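Local coordinates for leucine-rich repeat protein TpLRR (Treponema pallidum, PDB 6MLX) that is of unknown function but, as a secreted, probably periplasmic protein built of leucine-rich repeats, may serve as a scaffold for binding other molecules, at residues I23-L28 with E47-A52; V60-P65 with T80-I85; G72-D77 with I94-F99; Q115-D120 with N135-I140. All blocks are in the same frame, centred on the assembly; numbering follows the deposited sequence.

The four contacts join neighbouring turns of one elongated coil of leucine-rich repeats, strand 22-27 of contact 1 pairing like a first rung. Contacts 1 and 4 both lie on the mixed sheet, contact 1 where strand 22-27 pairs with strand 43-48 and contact 4 farther along, between strands 116-117 and 139-140. Contact 2 belongs to the separate three-stranded parallel sheet, and contact 3 joins the turns that follow strands 70-71 and 93-94. Contacts 2 and 3 meet in the core through Ile85, Phe76 and Phe99, though each also has an exposed polar side. Contacts 1 and 4 set acidic side chains beside aliphatic ones, whereas contact 3 adds a cluster of histidines. Backbone bonds link contact 3 to contacts 1 and 4.

Contact 1 (I23-L28 with E47-A52); sequences IITRYL and EVATKA
The carbonyl oxygen of Ala52 receives the backbone N of Tyr27 at 3.1 Å and, more weakly, Arg26 NH1 at 3.3 Å. Strand 22-27 pairs here like a first rung of the leucine-rich repeat coil, running parallel to strand 43-48, and the chain of the latter then curls into a type II turn from Ala49 to Ala52. The Arg26 chain bends at chi2 (63°), bringing CD and NH1 back over the turn, with Ala52 O near the plane of the guanidinium, at its edge; NH1 is also bonded to Tyr54 O. In the parallel ladder, Ile24 N donates to Glu47 O at 2.9 Å, and Ile24 O takes Ala49 N at 2.8 Å, almost head-on to the carbonyl. Thr25 and Arg26 both face Gln12 of strand 11-15, a classic beta bulge on the other edge of strand 22-27. Ile23 and Glu47 run side by side, the aliphatic branch lying along the extended acid chain, with Ile23 CD1 3.9 Å from Glu47 OE2. Ile23 CG2, anti to its own backbone N, reaches Ala49 CB at 3.6 Å. Where the backbones part, a water donates to Thr25 O at 3.0 Å and to Thr50 O at 2.6 Å.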
loop_
_atom_site.group_PDB
_atom_site.type_symbol
_atom_site.label_atom_id
_atom_site.label_comp_id
_atom_site.label_asym_id
_atom_site.label_seq_id
_atom_site.Cartn_x
_atom_site.Cartn_y
_atom_site.Cartn_z
ATOM N N ILE A 23 7.062 -16.251 10.059
ATOM C CA ILE A 23 5.976 -15.702 9.255
ATOM C C ILE A 23 4.741 -15.607 10.142
ATOM O O ILE A 23 4.287 -16.621 10.682
ATOM C CB ILE A 23 5.684 -16.588 8.036
ATOM C CG1 ILE A 23 6.922 -16.695 7.135
ATOM C CG2 ILE A 23 4.403 -16.097 7.302
ATOM C CD1 ILE A 23 6.834 -17.768 6.052
ATOM N N ILE A 24 4.191 -14.405 10.296
ATOM C CA ILE A 24 2.999 -14.223 11.125
ATOM C C ILE A 24 1.768 -14.532 10.280
ATOM O O ILE A 24 1.522 -13.884 9.257
ATOM C CB ILE A 24 2.929 -12.804 11.702
ATOM C CG1 ILE A 24 4.142 -12.517 12.578
ATOM C CG2 ILE A 24 1.653 -12.619 12.521
ATOM C CD1 ILE A 24 4.202 -13.340 13.838
ATOM N N THR A 25 0.999 -15.538 10.698
ATOM C CA THR A 25 -0.144 -15.997 9.925
ATOM C C THR A 25 -1.473 -15.494 10.468
ATOM O O THR A 25 -2.443 -15.426 9.705
ATOM C CB THR A 25 -0.171 -17.530 9.862
ATOM O OG1 THR A 25 -0.281 -18.060 11.189
ATOM C CG2 THR A 25 1.101 -18.043 9.244
ATOM N N ARG A 26 -1.553 -15.145 11.747
ATOM C CA ARG A 26 -2.814 -14.599 12.227
ATOM C C ARG A 26 -2.559 -13.797 13.499
ATOM O O ARG A 26 -1.736 -14.177 14.338
ATOM C CB ARG A 26 -3.856 -15.711 12.459
ATOM C CG ARG A 26 -5.255 -15.229 12.831
ATOM C CD ARG A 26 -5.885 -14.375 11.687
ATOM N NE ARG A 26 -7.349 -14.298 11.781
ATOM C CZ ARG A 26 -8.088 -13.252 11.402
ATOM N NH1 ARG A 26 -7.529 -12.157 10.917
ATOM N NH2 ARG A 26 -9.407 -13.299 11.525
ATOM N N TYR A 27 -3.243 -12.663 13.607
ATOM C CA TYR A 27 -3.339 -11.929 14.856
ATOM C C TYR A 27 -4.643 -12.332 15.525
ATOM O O TYR A 27 -5.714 -12.233 14.912
ATOM C CB TYR A 27 -3.277 -10.424 14.615
ATOM C CG TYR A 27 -3.616 -9.596 15.837
ATOM C CD1 TYR A 27 -2.866 -9.694 17.001
ATOM C CD2 TYR A 27 -4.677 -8.702 15.811
ATOM C CE1 TYR A 27 -3.168 -8.930 18.112
ATOM C CE2 TYR A 27 -4.996 -7.937 16.908
ATOM C CZ TYR A 27 -4.242 -8.053 18.059
ATOM O OH TYR A 27 -4.569 -7.277 19.138
ATOM N N LEU A 28 -4.546 -12.795 16.769
ATOM C CA LEU A 28 -5.692 -13.335 17.492
ATOM C C LEU A 28 -6.350 -12.324 18.414
ATOM O O LEU A 28 -7.557 -12.426 18.670
ATOM C CB LEU A 28 -5.264 -14.564 18.310
ATOM C CG LEU A 28 -4.529 -15.643 17.502
ATOM C CD1 LEU A 28 -3.923 -16.750 18.376
ATOM C CD2 LEU A 28 -5.433 -16.227 16.430
ATOM N N GLU A 47 7.764 -11.731 7.769
ATOM C CA GLU A 47 6.641 -11.682 6.845
ATOM C C GLU A 47 5.327 -11.580 7.609
ATOM O O GLU A 47 5.162 -12.200 8.665
ATOM C CB GLU A 47 6.644 -12.913 5.937
ATOM C CG GLU A 47 5.450 -13.026 5.008
ATOM C CD GLU A 47 5.604 -14.165 4.013
ATOM O OE1 GLU A 47 4.586 -14.654 3.487
ATOM O OE2 GLU A 47 6.755 -14.573 3.758
ATOM N N VAL A 48 4.404 -10.775 7.082
ATOM C CA VAL A 48 3.009 -10.777 7.520
ATOM C C VAL A 48 2.208 -11.487 6.434
ATOM O O VAL A 48 1.988 -10.929 5.354
ATOM C CB VAL A 48 2.474 -9.358 7.767
ATOM C CG1 VAL A 48 0.997 -9.416 8.173
ATOM C CG2 VAL A 48 3.294 -8.626 8.811
ATOM N N ALA A 49 1.753 -12.709 6.722
ATOM C CA ALA A 49 1.194 -13.594 5.706
ATOM C C ALA A 49 -0.192 -13.144 5.239
ATOM O O ALA A 49 -0.847 -12.282 5.837
ATOM C CB ALA A 49 1.097 -15.030 6.226
ATOM N N THR A 50 -0.619 -13.756 4.139
ATOM C CA THR A 50 -1.955 -13.622 3.568
ATOM C C THR A 50 -3.038 -13.537 4.640
ATOM O O THR A 50 -3.151 -14.419 5.493
ATOM C CB THR A 50 -2.212 -14.821 2.646
ATOM O OG1 THR A 50 -1.366 -14.727 1.486
ATOM C CG2 THR A 50 -3.660 -14.862 2.195
ATOM N N LYS A 51 -3.825 -12.450 4.614
ATOM C CA LYS A 51 -5.019 -12.271 5.449
ATOM C C LYS A 51 -4.730 -12.333 6.954
ATOM O O LYS A 51 -5.628 -12.636 7.750
ATOM C CB LYS A 51 -6.115 -13.302 5.102
ATOM C CG LYS A 51 -6.631 -13.258 3.670
ATOM C CD LYS A 51 -7.701 -14.337 3.378
ATOM C CE LYS A 51 -9.043 -13.700 2.994
ATOM N NZ LYS A 51 -9.688 -14.307 1.742
ATOM N N ALA A 52 -3.504 -12.039 7.384
ATOM C CA ALA A 52 -3.160 -12.231 8.791
ATOM C C ALA A 52 -3.934 -11.279 9.706
ATOM O O ALA A 52 -4.265 -11.635 10.844
ATOM C CB ALA A 52 -1.651 -12.071 8.985
HETATM O O HOH W 1 -1.987 -16.333 6.852
#

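Contact 2 (V60-P65 with T80-I85); sequences VRVSLP and TKLARI
Val62 and Leu82 meet at about a right angle, the CG2 branch of Val62 abutting Leu82 CD1 at 3.7 Å. Leu82 CG stands anti to the backbone N (chi1 -174°), and from there CD1 reaches the strand of Val62, where it also touches Val60 O. At the other branch of Val62, CG1, Ile85 lies alongside and points the same way. Its CD1 packs into the angle formed by Val62 CG1 at 4.2 Å and Leu64 CD1 at 4.0 Å, with the Leu64 chain passing over it at a slant. These aliphatic groups face the interior of the leucine-rich repeat coil, where Phe76 and Phe99 close over Ile85, and their strands 61-63 and 84-86 belong to a short parallel sheet continued by strand 33-35. Two donors share Val60 O: Ala83 N at 2.9 Å, tilted from the carbonyl plane, and Arg84 N at 3.2 Å, close to the line of the carbonyl. One step on, Val62 N donates to Arg84 O at 3.1 Å. Arg61 and Arg84 project from the opposite, outer face of the sheet, their guanidinium groups carried clear of the other segment, while Val60 CG1 leans over one face of the Arg61 guanidinium and sits 4.4 Å from Ala83 CB.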
loop_
_atom_site.group_PDB
_atom_site.type_symbol
_atom_site.label_atom_id
_atom_site.label_comp_id
_atom_site.label_asym_id
_atom_site.label_seq_id
_atom_site.Cartn_x
_atom_site.Cartn_y
_atom_site.Cartn_z
ATOM N N VAL A 60 -6.288 0.300 15.485
ATOM C CA VAL A 60 -6.099 1.703 15.153
ATOM C C VAL A 60 -4.667 1.979 14.703
ATOM O O VAL A 60 -4.440 2.793 13.803
ATOM C CB VAL A 60 -6.485 2.587 16.362
ATOM C CG1 VAL A 60 -6.156 4.069 16.124
ATOM C CG2 VAL A 60 -7.962 2.413 16.684
ATOM N N ARG A 61 -3.694 1.299 15.307
ATOM C CA ARG A 61 -2.285 1.488 14.999
ATOM C C ARG A 61 -1.597 0.132 14.962
ATOM O O ARG A 61 -1.842 -0.726 15.818
ATOM C CB ARG A 61 -1.582 2.387 16.036
ATOM C CG ARG A 61 -2.274 3.689 16.373
ATOM C CD ARG A 61 -1.953 4.084 17.817
ATOM N NE ARG A 61 -2.994 4.920 18.409
ATOM C CZ ARG A 61 -3.711 4.564 19.476
ATOM N NH1 ARG A 61 -3.490 3.388 20.070
ATOM N NH2 ARG A 61 -4.648 5.383 19.954
ATOM N N VAL A 62 -0.745 -0.057 13.958
ATOM C CA VAL A 62 0.071 -1.253 13.804
ATOM C C VAL A 62 1.506 -0.799 13.596
ATOM O O VAL A 62 1.763 0.129 12.820
ATOM C CB VAL A 62 -0.402 -2.116 12.618
ATOM C CG1 VAL A 62 0.560 -3.270 12.373
ATOM C CG2 VAL A 62 -1.810 -2.637 12.865
ATOM N N SER A 63 2.441 -1.430 14.295
ATOM C CA SER A 63 3.856 -1.152 14.107
ATOM C C SER A 63 4.536 -2.433 13.657
ATOM O O SER A 63 4.393 -3.473 14.306
ATOM C CB SER A 63 4.483 -0.611 15.399
ATOM O OG SER A 63 5.899 -0.550 15.302
ATOM N N LEU A 64 5.261 -2.360 12.548
ATOM C CA LEU A 64 5.977 -3.540 12.087
ATOM C C LEU A 64 7.480 -3.371 12.299
ATOM O O LEU A 64 8.005 -2.262 12.150
ATOM C CB LEU A 64 5.699 -3.808 10.603
ATOM C CG LEU A 64 4.207 -3.813 10.243
ATOM C CD1 LEU A 64 3.982 -4.005 8.742
ATOM C CD2 LEU A 64 3.495 -4.896 11.023
ATOM N N PRO A 65 8.186 -4.445 12.647
ATOM C CA PRO A 65 9.637 -4.357 12.856
ATOM C C PRO A 65 10.403 -4.329 11.545
ATOM O O PRO A 65 9.956 -4.854 10.521
ATOM C CB PRO A 65 9.951 -5.646 13.618
ATOM C CG PRO A 65 8.932 -6.627 13.081
ATOM C CD PRO A 65 7.667 -5.795 12.945
ATOM N N THR A 80 -10.941 -1.540 9.152
ATOM C CA THR A 80 -11.637 -0.289 8.871
ATOM C C THR A 80 -11.287 0.838 9.845
ATOM O O THR A 80 -11.559 2.003 9.543
ATOM C CB THR A 80 -13.150 -0.541 8.856
ATOM O OG1 THR A 80 -13.540 -1.071 10.119
ATOM C CG2 THR A 80 -13.517 -1.555 7.773
ATOM N N LYS A 81 -10.673 0.549 10.983
ATOM C CA LYS A 81 -10.276 1.609 11.895
ATOM C C LYS A 81 -8.793 1.938 11.813
ATOM O O LYS A 81 -8.340 2.866 12.493
ATOM C CB LYS A 81 -10.648 1.241 13.338
ATOM C CG LYS A 81 -12.158 1.109 13.567
ATOM C CD LYS A 81 -12.941 2.212 12.867
ATOM C CE LYS A 81 -14.340 2.386 13.494
ATOM N NZ LYS A 81 -15.356 2.903 12.532
ATOM N N LEU A 82 -8.028 1.210 10.998
ATOM C CA LEU A 82 -6.584 1.414 10.942
ATOM C C LEU A 82 -6.251 2.826 10.466
ATOM O O LEU A 82 -6.541 3.187 9.318
ATOM C CB LEU A 82 -5.943 0.356 10.036
ATOM C CG LEU A 82 -4.418 0.294 9.950
ATOM C CD1 LEU A 82 -3.802 0.039 11.320
ATOM C CD2 LEU A 82 -4.009 -0.778 8.946
ATOM N N ALA A 83 -5.655 3.633 11.354
ATOM C CA ALA A 83 -5.302 5.017 11.071
ATOM C C ALA A 83 -3.810 5.239 10.867
ATOM O O ALA A 83 -3.425 6.175 10.161
ATOM C CB ALA A 83 -5.786 5.937 12.204
ATOM N N ARG A 84 -2.960 4.432 11.490
ATOM C CA ARG A 84 -1.526 4.549 11.294
ATOM C C ARG A 84 -0.915 3.167 11.225
ATOM O O ARG A 84 -1.338 2.257 11.938
ATOM C CB ARG A 84 -0.848 5.333 12.408
ATOM C CG ARG A 84 -1.133 6.771 12.359
ATOM C CD ARG A 84 -0.532 7.428 13.576
ATOM N NE ARG A 84 -0.629 8.874 13.493
ATOM C CZ ARG A 84 0.149 9.620 12.715
ATOM N NH1 ARG A 84 1.058 9.034 11.937
ATOM N NH2 ARG A 84 0.001 10.937 12.700
ATOM N N ILE A 85 0.085 3.017 10.363
ATOM C CA ILE A 85 0.889 1.807 10.335
ATOM C C ILE A 85 2.331 2.231 10.106
ATOM O O ILE A 85 2.626 2.954 9.145
ATOM C CB ILE A 85 0.417 0.801 9.265
ATOM C CG1 ILE A 85 1.358 -0.407 9.217
ATOM C CG2 ILE A 85 0.279 1.467 7.890
ATOM C CD1 ILE A 85 0.772 -1.642 8.524
#

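Contact 3 (G72-D77 with I94-F99); sequences GQHAFD and IRHHAF
Phe76 and Phe99 lie side by side with planes only 1° apart but slid so far that the rings barely overlap, Phe76 CD2 meeting Phe99 CE1 at 3.4 Å. Beside them Phe76 N donates to Ala98 O at 2.7 Å, in the carbonyl plane, and the same oxygen lies at the edge of the Phe76 ring. This is the tight, buried half of the contact, between two successive type II turns, Gly72-Ala75 and Arg95-Ala98, stacked as equivalent bends of a leucine-rich repeat coil. The other half is polar, and most of its side chains are partly exposed. His74 N bonds His96 O at 2.9 Å, and the CB of His97 lies over one face of the His74 ring, 3.4 Å from its centroid; the two imidazoles are nearly parallel but offset. In-plane donation from His74 ND1 to OD2 of the buried Asp77 at 2.7 Å fixes the His74 ring's rotation. Gln73 CB covers a face of the His96 ring, whose ND1 is hydrogen-bonded to His97 ND1 at 2.9 Å. Arg95 leans its CB on Gly72 and sends its guanidinium outward. Between strands 70-71 and 93-94 and the opposite sheet, Phe76 stacks on Phe53 and Phe99 meets Phe122, extending the aromatic row along the coil, with Ile85 of strand 84-86 touching both.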
loop_
_atom_site.group_PDB
_atom_site.type_symbol
_atom_site.label_atom_id
_atom_site.label_comp_id
_atom_site.label_asym_id
_atom_site.label_seq_id
_atom_site.Cartn_x
_atom_site.Cartn_y
_atom_site.Cartn_z
ATOM N N GLY A 72 1.708 -9.833 2.856
ATOM C CA GLY A 72 1.006 -10.703 1.929
ATOM C C GLY A 72 -0.368 -10.193 1.518
ATOM O O GLY A 72 -0.867 -9.176 1.996
ATOM N N GLN A 73 -0.996 -10.940 0.612
ATOM C CA GLN A 73 -2.241 -10.479 0.008
ATOM C C GLN A 73 -3.350 -10.357 1.050
ATOM O O GLN A 73 -3.453 -11.165 1.975
ATOM C CB GLN A 73 -2.674 -11.430 -1.113
ATOM C CG GLN A 73 -3.084 -12.814 -0.611
ATOM C CD GLN A 73 -4.022 -13.537 -1.561
ATOM O OE1 GLN A 73 -3.821 -13.513 -2.770
ATOM N NE2 GLN A 73 -5.055 -14.194 -1.014
ATOM N N HIS A 74 -4.166 -9.313 0.908
ATOM C CA HIS A 74 -5.298 -9.069 1.806
ATOM C C HIS A 74 -4.873 -9.054 3.276
ATOM O O HIS A 74 -5.687 -9.331 4.159
ATOM C CB HIS A 74 -6.417 -10.110 1.601
ATOM C CG HIS A 74 -7.026 -10.122 0.226
ATOM N ND1 HIS A 74 -8.137 -9.375 -0.106
ATOM C CD2 HIS A 74 -6.709 -10.831 -0.882
ATOM C CE1 HIS A 74 -8.456 -9.599 -1.368
ATOM N NE2 HIS A 74 -7.600 -10.473 -1.865
ATOM N N ALA A 75 -3.599 -8.735 3.563
ATOM C CA ALA A 75 -3.112 -8.828 4.945
ATOM C C ALA A 75 -3.921 -7.954 5.899
ATOM O O ALA A 75 -4.232 -8.368 7.022
ATOM C CB ALA A 75 -1.638 -8.451 5.028
ATOM N N PHE A 76 -4.249 -6.729 5.491
ATOM C CA PHE A 76 -5.043 -5.847 6.338
ATOM C C PHE A 76 -6.368 -5.484 5.689
ATOM O O PHE A 76 -6.962 -4.466 6.039
ATOM C CB PHE A 76 -4.255 -4.588 6.699
ATOM C CG PHE A 76 -2.973 -4.869 7.420
ATOM C CD1 PHE A 76 -2.947 -4.955 8.800
ATOM C CD2 PHE A 76 -1.791 -5.050 6.718
ATOM C CE1 PHE A 76 -1.760 -5.210 9.471
ATOM C CE2 PHE A 76 -0.606 -5.303 7.378
ATOM C CZ PHE A 76 -0.591 -5.384 8.756
ATOM N N ASP A 77 -6.831 -6.295 4.741
ATOM C CA ASP A 77 -8.148 -6.130 4.140
ATOM C C ASP A 77 -9.211 -6.043 5.232
ATOM O O ASP A 77 -9.315 -6.934 6.079
ATOM C CB ASP A 77 -8.409 -7.316 3.207
ATOM C CG ASP A 77 -9.682 -7.175 2.380
ATOM O OD1 ASP A 77 -10.549 -6.334 2.688
ATOM O OD2 ASP A 77 -9.809 -7.927 1.398
ATOM N N ILE A 94 4.519 -5.296 -0.978
ATOM C CA ILE A 94 3.165 -5.304 -0.438
ATOM C C ILE A 94 2.295 -5.966 -1.496
ATOM O O ILE A 94 2.144 -5.434 -2.604
ATOM C CB ILE A 94 2.664 -3.889 -0.112
ATOM C CG1 ILE A 94 3.597 -3.196 0.874
ATOM C CG2 ILE A 94 1.258 -3.941 0.443
ATOM C CD1 ILE A 94 3.228 -1.763 1.158
ATOM N N ARG A 95 1.726 -7.125 -1.163
ATOM C CA ARG A 95 0.987 -7.922 -2.130
ATOM C C ARG A 95 -0.453 -7.421 -2.274
ATOM O O ARG A 95 -0.910 -6.521 -1.564
ATOM C CB ARG A 95 1.045 -9.400 -1.749
ATOM C CG ARG A 95 2.443 -9.951 -1.896
ATOM C CD ARG A 95 2.520 -11.456 -1.885
ATOM N NE ARG A 95 3.800 -11.858 -2.470
ATOM C CZ ARG A 95 4.420 -13.006 -2.217
ATOM N NH1 ARG A 95 3.884 -13.871 -1.367
ATOM N NH2 ARG A 95 5.590 -13.267 -2.796
ATOM N N HIS A 96 -1.168 -8.007 -3.223
ATOM C CA HIS A 96 -2.397 -7.394 -3.698
ATOM C C HIS A 96 -3.463 -7.325 -2.596
ATOM O O HIS A 96 -3.531 -8.171 -1.696
ATOM C CB HIS A 96 -2.908 -8.127 -4.946
ATOM C CG HIS A 96 -3.322 -9.546 -4.713
ATOM N ND1 HIS A 96 -4.612 -9.896 -4.372
ATOM C CD2 HIS A 96 -2.632 -10.708 -4.823
ATOM C CE1 HIS A 96 -4.693 -11.209 -4.257
ATOM N NE2 HIS A 96 -3.507 -11.729 -4.527
ATOM N N HIS A 97 -4.249 -6.252 -2.640
ATOM C CA HIS A 97 -5.352 -5.972 -1.721
ATOM C C HIS A 97 -4.910 -5.817 -0.274
ATOM O O HIS A 97 -5.754 -5.845 0.624
ATOM C CB HIS A 97 -6.447 -7.060 -1.800
ATOM C CG HIS A 97 -7.141 -7.131 -3.125
ATOM N ND1 HIS A 97 -6.661 -7.881 -4.173
ATOM C CD2 HIS A 97 -8.275 -6.537 -3.575
ATOM C CE1 HIS A 97 -7.465 -7.747 -5.213
ATOM N NE2 HIS A 97 -8.454 -6.938 -4.876
ATOM N N ALA A 98 -3.610 -5.651 -0.014
ATOM C CA ALA A 98 -3.124 -5.727 1.362
ATOM C C ALA A 98 -3.824 -4.735 2.286
ATOM O O ALA A 98 -4.005 -5.027 3.472
ATOM C CB ALA A 98 -1.618 -5.500 1.416
ATOM N N PHE A 99 -4.231 -3.571 1.773
ATOM C CA PHE A 99 -4.931 -2.570 2.578
ATOM C C PHE A 99 -6.288 -2.238 1.982
ATOM O O PHE A 99 -6.802 -1.127 2.147
ATOM C CB PHE A 99 -4.084 -1.310 2.739
ATOM C CG PHE A 99 -2.817 -1.544 3.499
ATOM C CD1 PHE A 99 -2.830 -1.592 4.886
ATOM C CD2 PHE A 99 -1.618 -1.745 2.828
ATOM C CE1 PHE A 99 -1.672 -1.817 5.602
ATOM C CE2 PHE A 99 -0.441 -1.967 3.536
ATOM C CZ PHE A 99 -0.473 -2.008 4.933
#

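Contact 4 (Q115-D120 with N135-I140); sequences QVIGQD and NSVKEI
Val116 and Glu139 lie side by side on one face of the parallel ladder, pointing the same way. Glu139 has CG anti to the backbone N (chi1 177°) and stays extended, so that its carboxylate runs past both methyls of Val116: CD is 3.8 Å from CG1, and OE2 is 3.8 Å from CG2. The acid thus lays its aliphatic stem along a hydrophobic neighbour and carries its charge to the exposed surface. Gln115 and Lys138 form a second pair that also runs alongside. The Gln115 chain folds at chi2 (-73°), which turns its amide toward the lysine; OE1 accepts a weak bond from Lys138 NZ at 3.3 Å and rests against the lysine CD. The other end of that amide, NE2, is bonded to Ser113 O. Ser136 OG is held by Leu114 O and Arg112 O, which ties the bend ahead of strand 139-140 back to the bend ahead of strand 116-117. On the opposite, inward face, Ile117 meets Val137 through CD1 and CG1 at 4.3 Å and sets its CB near Ile140 CG2; both contacts are loose. The backbones fix this register: Gln115 O accepts both Lys138 N at 2.8 Å and Glu139 N at 3.2 Å, and Ile117 N gives a nearly straight bond to Glu139 O at 2.8 Å. Ile117 and Ile140 point inward while the other face is mixed, Val116 beside Glu139; such short parallel strands, stacked rung on rung, fit a leucine-rich repeat solenoid, here of the BspA type.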
loop_
_atom_site.group_PDB
_atom_site.type_symbol
_atom_site.label_atom_id
_atom_site.label_comp_id
_atom_site.label_asym_id
_atom_site.label_seq_id
_atom_site.Cartn_x
_atom_site.Cartn_y
_atom_site.Cartn_z
ATOM N N GLN A 115 10.003 -2.107 -2.986
ATOM C CA GLN A 115 10.203 -2.440 -4.396
ATOM C C GLN A 115 8.898 -2.587 -5.177
ATOM O O GLN A 115 8.806 -2.113 -6.320
ATOM C CB GLN A 115 10.987 -3.755 -4.541
ATOM C CG GLN A 115 12.321 -3.840 -3.788
ATOM C CD GLN A 115 13.396 -3.002 -4.439
ATOM O OE1 GLN A 115 13.750 -3.210 -5.607
ATOM N NE2 GLN A 115 13.909 -2.033 -3.697
ATOM N N VAL A 116 7.898 -3.248 -4.589
ATOM C CA VAL A 116 6.751 -3.791 -5.313
ATOM C C VAL A 116 5.470 -3.454 -4.556
ATOM O O VAL A 116 5.363 -3.723 -3.354
ATOM C CB VAL A 116 6.870 -5.322 -5.495
ATOM C CG1 VAL A 116 5.613 -5.906 -6.179
ATOM C CG2 VAL A 116 8.130 -5.681 -6.279
ATOM N N ILE A 117 4.502 -2.879 -5.267
ATOM C CA ILE A 117 3.142 -2.684 -4.784
ATOM C C ILE A 117 2.210 -3.454 -5.719
ATOM O O ILE A 117 2.159 -3.170 -6.923
ATOM C CB ILE A 117 2.772 -1.191 -4.726
ATOM C CG1 ILE A 117 3.725 -0.446 -3.773
ATOM C CG2 ILE A 117 1.320 -1.033 -4.296
ATOM C CD1 ILE A 117 3.520 1.066 -3.697
ATOM N N GLY A 118 1.491 -4.433 -5.175
ATOM C CA GLY A 118 0.640 -5.286 -5.984
ATOM C C GLY A 118 -0.632 -4.583 -6.431
ATOM O O GLY A 118 -0.873 -3.411 -6.142
ATOM N N GLN A 119 -1.473 -5.333 -7.149
ATOM C CA GLN A 119 -2.757 -4.803 -7.604
ATOM C C GLN A 119 -3.657 -4.439 -6.425
ATOM O O GLN A 119 -3.672 -5.128 -5.401
ATOM C CB GLN A 119 -3.487 -5.827 -8.488
ATOM C CG GLN A 119 -2.755 -6.236 -9.737
ATOM C CD GLN A 119 -3.561 -7.186 -10.624
ATOM O OE1 GLN A 119 -3.383 -7.201 -11.846
ATOM N NE2 GLN A 119 -4.440 -7.987 -10.012
ATOM N N ASP A 120 -4.415 -3.348 -6.583
ATOM C CA ASP A 120 -5.516 -2.986 -5.680
ATOM C C ASP A 120 -5.084 -2.868 -4.216
ATOM O O ASP A 120 -5.894 -3.068 -3.305
ATOM C CB ASP A 120 -6.683 -3.980 -5.805
ATOM C CG ASP A 120 -7.284 -3.995 -7.208
ATOM O OD1 ASP A 120 -8.059 -3.087 -7.535
ATOM O OD2 ASP A 120 -6.956 -4.892 -8.004
ATOM N N ASN A 135 11.832 6.320 -4.967
ATOM C CA ASN A 135 12.394 5.907 -6.248
ATOM C C ASN A 135 12.708 4.409 -6.290
ATOM O O ASN A 135 12.834 3.851 -7.381
ATOM C CB ASN A 135 13.639 6.742 -6.567
ATOM C CG ASN A 135 13.304 8.210 -6.907
ATOM O OD1 ASN A 135 12.182 8.531 -7.300
ATOM N ND2 ASN A 135 14.288 9.093 -6.759
ATOM N N SER A 136 12.803 3.746 -5.131
ATOM C CA SER A 136 13.007 2.300 -5.082
ATOM C C SER A 136 11.830 1.517 -5.659
ATOM O O SER A 136 12.003 0.356 -6.050
ATOM C CB SER A 136 13.238 1.857 -3.639
ATOM O OG SER A 136 12.158 2.249 -2.788
ATOM N N VAL A 137 10.641 2.116 -5.704
ATOM C CA VAL A 137 9.442 1.401 -6.128
ATOM C C VAL A 137 9.537 1.161 -7.632
ATOM O O VAL A 137 9.449 2.097 -8.432
ATOM C CB VAL A 137 8.169 2.170 -5.754
ATOM C CG1 VAL A 137 6.931 1.416 -6.230
ATOM C CG2 VAL A 137 8.119 2.403 -4.239
ATOM N N LYS A 138 9.735 -0.100 -8.012
ATOM C CA LYS A 138 9.907 -0.495 -9.401
ATOM C C LYS A 138 8.630 -1.040 -10.031
ATOM O O LYS A 138 8.516 -1.028 -11.255
ATOM C CB LYS A 138 11.006 -1.568 -9.519
ATOM C CG LYS A 138 12.383 -1.123 -9.052
ATOM C CD LYS A 138 13.365 -2.309 -8.953
ATOM C CE LYS A 138 14.810 -1.828 -8.741
ATOM N NZ LYS A 138 14.929 -0.902 -7.588
ATOM N N GLU A 139 7.678 -1.513 -9.231
ATOM C CA GLU A 139 6.511 -2.233 -9.735
ATOM C C GLU A 139 5.273 -1.780 -8.967
ATOM O O GLU A 139 5.243 -1.875 -7.738
ATOM C CB GLU A 139 6.734 -3.740 -9.593
ATOM C CG GLU A 139 5.584 -4.629 -10.006
ATOM C CD GLU A 139 5.961 -6.102 -9.954
ATOM O OE1 GLU A 139 5.039 -6.933 -10.027
ATOM O OE2 GLU A 139 7.179 -6.422 -9.830
ATOM N N ILE A 140 4.261 -1.293 -9.687
ATOM C CA ILE A 140 2.998 -0.844 -9.103
ATOM C C ILE A 140 1.849 -1.466 -9.889
ATOM O O ILE A 140 1.660 -1.148 -11.067
ATOM C CB ILE A 140 2.862 0.687 -9.114
ATOM C CG1 ILE A 140 4.103 1.356 -8.517
ATOM C CG2 ILE A 140 1.609 1.095 -8.346
ATOM C CD1 ILE A 140 4.189 2.842 -8.810
#